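Farnesyl pyrophosphate synthase (Pseudomonas aeruginosa, PDB 3ZOU) catalyses the condensation of isopentenyl diphosphate with geranyl diphosphate to give farnesyl diphosphate. Local coordinates at residues K45-R48 with P49-Y53; G193-S197 with G198-P202. All blocks are in the same frame, centred on the assembly; numbering follows the deposited sequence.

Contact 1: residues K45-R48 with P49-Y53; sequences KRVR and PLLAY. With 6H6 (3-(2-oxo-1,3-benzoxazol-3(2H)-yl)propanoic acid), chain G.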
loop_
_atom_site.group_PDB
_atom_site.type_symbol
_atom_site.label_atom_id
_atom_site.label_comp_id
_atom_site.label_asym_id
_atom_site.label_seq_id
_atom_site.Cartn_x
_atom_site.Cartn_y
_atom_site.Cartn_z
ATOM N N LYS A 45 -9.452 -16.049 11.847
ATOM C CA LYS A 45 -8.612 -16.948 12.622
ATOM C C LYS A 45 -7.162 -16.479 12.775
ATOM O O LYS A 45 -6.425 -16.970 13.643
ATOM C CB LYS A 45 -8.647 -18.358 12.031
ATOM C CG LYS A 45 -10.038 -18.979 12.270
ATOM C CD LYS A 45 -10.203 -19.238 13.763
ATOM C CE LYS A 45 -11.472 -18.673 14.355
ATOM N NZ LYS A 45 -12.574 -19.631 14.089
ATOM N N ARG A 46 -6.770 -15.476 12.013
ATOM C CA ARG A 46 -5.480 -14.848 12.233
ATOM C C ARG A 46 -4.272 -15.798 12.050
ATOM O O ARG A 46 -3.304 -15.762 12.768
ATOM C CB ARG A 46 -5.367 -14.112 13.598
ATOM C CG ARG A 46 -6.492 -13.157 13.929
ATOM C CD ARG A 46 -6.790 -12.165 12.790
ATOM N NE ARG A 46 -7.677 -11.233 13.407
ATOM C CZ ARG A 46 -8.557 -10.476 12.737
ATOM N NH1 ARG A 46 -8.654 -10.514 11.413
ATOM N NH2 ARG A 46 -9.380 -9.705 13.416
ATOM N N VAL A 47 -4.368 -16.678 11.053
ATOM C CA VAL A 47 -3.273 -17.567 10.717
ATOM C C VAL A 47 -1.961 -16.838 10.405
ATOM O O VAL A 47 -0.868 -17.265 10.768
ATOM C CB VAL A 47 -3.629 -18.466 9.533
ATOM C CG1 VAL A 47 -2.446 -19.347 9.146
ATOM C CG2 VAL A 47 -4.861 -19.274 9.838
ATOM N N ARG A 48 -2.024 -15.711 9.681
ATOM C CA ARG A 48 -0.838 -14.992 9.342
ATOM C C ARG A 48 -0.160 -14.291 10.517
ATOM O O ARG A 48 1.044 -14.516 10.723
ATOM C CB ARG A 48 -1.170 -14.054 8.158
ATOM C CG ARG A 48 -1.417 -14.828 6.862
ATOM C CD ARG A 48 -2.179 -14.004 5.858
ATOM N NE ARG A 48 -2.582 -14.862 4.731
ATOM C CZ ARG A 48 -3.623 -15.674 4.783
ATOM N NH1 ARG A 48 -4.410 -15.749 5.866
ATOM N NH2 ARG A 48 -3.903 -16.448 3.765
ATOM N N PRO A 49 -0.944 -13.755 11.462
ATOM C CA PRO A 49 -0.372 -13.376 12.762
ATOM C C PRO A 49 0.261 -14.559 13.533
ATOM O O PRO A 49 1.352 -14.390 14.045
ATOM C CB PRO A 49 -1.531 -12.787 13.474
ATOM C CG PRO A 49 -2.281 -12.048 12.347
ATOM C CD PRO A 49 -2.200 -13.012 11.208
ATOM N N LEU A 50 -0.456 -15.665 13.544
ATOM C CA LEU A 50 0.025 -16.915 14.248
ATOM C C LEU A 50 1.425 -17.215 13.727
ATOM O O LEU A 50 2.383 -17.497 14.435
ATOM C CB LEU A 50 -0.937 -18.037 13.969
ATOM C CG LEU A 50 -0.781 -19.358 14.802
ATOM C CD1 LEU A 50 -2.021 -20.190 14.645
ATOM C CD2 LEU A 50 0.424 -20.089 14.333
ATOM N N LEU A 51 1.562 -17.196 12.392
ATOM C CA LEU A 51 2.802 -17.508 11.747
ATOM C C LEU A 51 3.904 -16.545 12.169
ATOM O O LEU A 51 5.058 -16.942 12.340
ATOM C CB LEU A 51 2.637 -17.544 10.218
ATOM C CG LEU A 51 1.922 -18.795 9.675
ATOM C CD1 LEU A 51 1.456 -18.622 8.241
ATOM C CD2 LEU A 51 2.795 -20.034 9.824
ATOM N N ALA A 52 3.601 -15.237 12.154
ATOM C CA ALA A 52 4.611 -14.220 12.568
ATOM C C ALA A 52 5.047 -14.469 14.016
ATOM O O ALA A 52 6.226 -14.475 14.278
ATOM C CB ALA A 52 4.050 -12.819 12.383
ATOM N N TYR A 53 4.109 -14.638 14.906
ATOM C CA TYR A 53 4.482 -14.888 16.328
ATOM C C TYR A 53 5.281 -16.179 16.405
ATOM O O TYR A 53 6.298 -16.238 17.099
ATOM C CB TYR A 53 3.228 -15.019 17.194
ATOM C CG TYR A 53 2.542 -13.688 17.395
ATOM C CD1 TYR A 53 3.207 -12.586 17.912
ATOM C CD2 TYR A 53 1.188 -13.529 17.131
ATOM C CE1 TYR A 53 2.567 -11.391 18.136
ATOM C CE2 TYR A 53 0.549 -12.303 17.294
ATOM C CZ TYR A 53 1.238 -11.248 17.854
ATOM O OH TYR A 53 0.617 -9.994 18.039
HETATM O O 6H6 G . -11.866 -23.562 15.487
HETATM N N1 6H6 G . -7.791 -24.059 14.753
HETATM O O1 6H6 G . -7.310 -25.524 16.459
HETATM C C2 6H6 G . -6.973 -24.730 15.558
HETATM O O2 6H6 G . -5.693 -24.400 15.251
HETATM C C3 6H6 G . -5.737 -23.544 14.217
HETATM C C4 6H6 G . -4.702 -22.939 13.534
HETATM C C5 6H6 G . -5.068 -22.071 12.509
HETATM C C6 6H6 G . -6.407 -21.847 12.204
HETATM C C7 6H6 G . -7.448 -22.438 12.887
HETATM C C8 6H6 G . -7.086 -23.311 13.902
HETATM C C9 6H6 G . -9.245 -24.110 14.827
HETATM C C10 6H6 G . -9.582 -23.120 15.965
HETATM C C11 6H6 G . -11.067 -22.763 16.020
HETATM O OXT 6H6 G . -11.368 -21.716 16.640
#
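Arg46, the N-cap residue, turns the chain into helix 47-58, and the first turn is fixed by three successive backbone hydrogen bonds of 2.9 to 3.0 Å: Leu50 N to Arg46 O, Leu51 N to Val47 O and Ala52 N to Arg48 O. Pro49 can donate no N-H, but its ring fits against the turn, with CD 3.3 Å from Arg46 O and CG 3.9 Å from Arg46 CB. Val47 is split between two neighbours. CG1, anti to the backbone N (chi1 177°), lies alongside Leu51 CD1 at 4.1 Å, which leaves CG2 to meet the benzoxazolone at 3.8 Å from C6 of 6H6. Leu50 CD1 joins it at the same benzo ring, 4.0 Å from C4 of 6H6. At the other end of the fragment, Lys45 NZ stands 3.5 Å from the carboxylate atom OXT of 6H6. The guanidinium of Arg46 leads away to salt bridges with Asp15 and Glu74. In relatives the GGKxxRP signature contributes to the isopentenyl diphosphate site, so it probably does so here; the side chain of Arg48 comes within about 6 Å of the bound geranyl diphosphate. Apolar groups of Val47 and Leu50 thus receive the benzo ring and an amine approaches the acid, where electrostatic attraction would probably add to the hold.

Contact 2: residues G193-S197 with G198-P202; sequences GALAS and GRAEP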
loop_
_atom_site.group_PDB
_atom_site.type_symbol
_atom_site.label_atom_id
_atom_site.label_comp_id
_atom_site.label_asym_id
_atom_site.label_seq_id
_atom_site.Cartn_x
_atom_site.Cartn_y
_atom_site.Cartn_z
ATOM N N GLY A 193 8.104 -12.345 11.053
ATOM C CA GLY A 193 8.228 -12.780 12.469
ATOM C C GLY A 193 9.655 -13.172 12.765
ATOM O O GLY A 193 10.183 -12.824 13.827
ATOM N N ALA A 194 10.316 -13.836 11.822
ATOM C CA ALA A 194 11.708 -14.254 12.003
ATOM C C ALA A 194 12.591 -13.026 12.138
ATOM O O ALA A 194 13.482 -12.933 12.960
ATOM C CB ALA A 194 12.152 -15.138 10.860
ATOM N N LEU A 195 12.342 -11.993 11.310
ATOM C CA LEU A 195 13.133 -10.797 11.409
ATOM C C LEU A 195 12.942 -10.099 12.759
ATOM O O LEU A 195 13.885 -9.524 13.279
ATOM C CB LEU A 195 12.772 -9.858 10.203
ATOM C CG LEU A 195 13.313 -10.290 8.837
ATOM C CD1 LEU A 195 12.589 -9.545 7.747
ATOM C CD2 LEU A 195 14.829 -10.103 8.727
ATOM N N ALA A 196 11.718 -10.099 13.256
ATOM C CA ALA A 196 11.333 -9.481 14.488
ATOM C C ALA A 196 12.019 -10.179 15.673
ATOM O O ALA A 196 12.101 -9.538 16.719
ATOM C CB ALA A 196 9.827 -9.533 14.719
ATOM N N SER A 197 12.448 -11.404 15.497
ATOM C CA SER A 197 13.157 -12.111 16.624
ATOM C C SER A 197 14.468 -11.397 17.015
ATOM O O SER A 197 14.909 -11.547 18.172
ATOM C CB SER A 197 13.518 -13.523 16.257
ATOM O OG SER A 197 14.567 -13.637 15.319
ATOM N N GLY A 198 15.128 -10.724 16.068
ATOM C CA GLY A 198 16.456 -10.148 16.290
ATOM C C GLY A 198 17.563 -11.182 16.139
ATOM O O GLY A 198 18.726 -10.827 16.293
ATOM N N ARG A 199 17.207 -12.426 15.787
ATOM C CA ARG A 199 18.138 -13.559 15.718
ATOM C C ARG A 199 18.043 -14.264 14.384
ATOM O O ARG A 199 18.414 -15.442 14.256
ATOM C CB ARG A 199 17.878 -14.527 16.879
ATOM C CG ARG A 199 17.848 -13.829 18.232
ATOM C CD ARG A 199 17.312 -14.614 19.450
ATOM N NE ARG A 199 17.108 -13.689 20.587
ATOM C CZ ARG A 199 16.787 -14.059 21.831
ATOM N NH1 ARG A 199 16.650 -15.349 22.147
ATOM N NH2 ARG A 199 16.609 -13.132 22.773
ATOM N N ALA A 200 17.582 -13.557 13.359
ATOM C CA ALA A 200 17.482 -14.152 12.075
ATOM C C ALA A 200 18.905 -14.357 11.580
ATOM O O ALA A 200 19.801 -13.613 11.940
ATOM C CB ALA A 200 16.681 -13.282 11.166
ATOM N N GLU A 201 19.121 -15.424 10.853
ATOM C CA GLU A 201 20.253 -15.493 9.954
ATOM C C GLU A 201 19.915 -16.220 8.716
ATOM O O GLU A 201 18.848 -16.790 8.615
ATOM C CB GLU A 201 21.510 -15.978 10.648
ATOM C CG GLU A 201 21.302 -16.986 11.676
ATOM C CD GLU A 201 20.888 -18.306 11.081
ATOM O OE1 GLU A 201 21.194 -18.632 9.874
ATOM O OE2 GLU A 201 20.274 -19.035 11.878
ATOM N N PRO A 202 20.769 -16.154 7.684
ATOM C CA PRO A 202 20.326 -16.697 6.406
ATOM C C PRO A 202 19.893 -18.147 6.372
ATOM O O PRO A 202 18.945 -18.441 5.741
ATOM C CB PRO A 202 21.511 -16.448 5.459
ATOM C CG PRO A 202 22.149 -15.264 6.062
ATOM C CD PRO A 202 22.001 -15.344 7.568
HETATM O O HOH W 1 16.700 -10.539 12.989
#
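Gly198 N reaches the carbonyl of Leu195 from above its plane, 54° out of it, in a bond of 3.3 Å that misses the lone pairs. The neighbouring carbonyl of Ala194 is met differently, by Ser197 OG lying in its plane at 2.7 Å. Near the guanidinium of Arg199, Ser197 O sits obliquely, 3.9 Å from NE of Arg199. Ser197 does most of the polar work. With chi1 at 72° its OG is flanked by the main chain on both sides, N and C, from where it donates back to Ala194 O and accepts from Arg199 N at 2.9 Å, the latter bond closing an ST turn. Ala194 O also accepts from Ser197 N, so two donors of one residue grip it. A water bridges the helix end and the loop, donating to Leu195 O at 3.0 Å and accepting from Ala200 N. The methyl of Ala200 points back at the helix, with CB 3.7 Å from Ala194 O and 4.4 Å from CD2 of Leu195. Leu205 of the next helix touches both alanines, Ala194 and Ala200. Gly198, at a positive phi of 81° that suits glycine, ends the helical run, and Glu201 then caps the start of helix 202-227. This is a glycine-terminated helix end, reinforced by a serine ST turn, in the short connection between two antiparallel helices of the all-alpha prenyl synthase fold.

From the N terminus the chain first meets contact 1, which shapes the opening turn of helix 47-58 beside the fragment pocket, and much later contact 2, where helix 171-196 ends and turns into helix 202-227. Each is local, closing no long loop, and the two follow in series without nesting or crossing. Their centres lie about 16 Å apart, yet they touch where Ala52 CB packs on Gly193 CA at 4.2 Å. Helix 47-58 runs beside helix 171-196, with Leu51 on Ile186 and Val190, and just past its end Leu59 reaches Ala194 and Ser197. The fragment-binding end of one helix is thereby joined to the turn after helix 171-196 through shared helix packing.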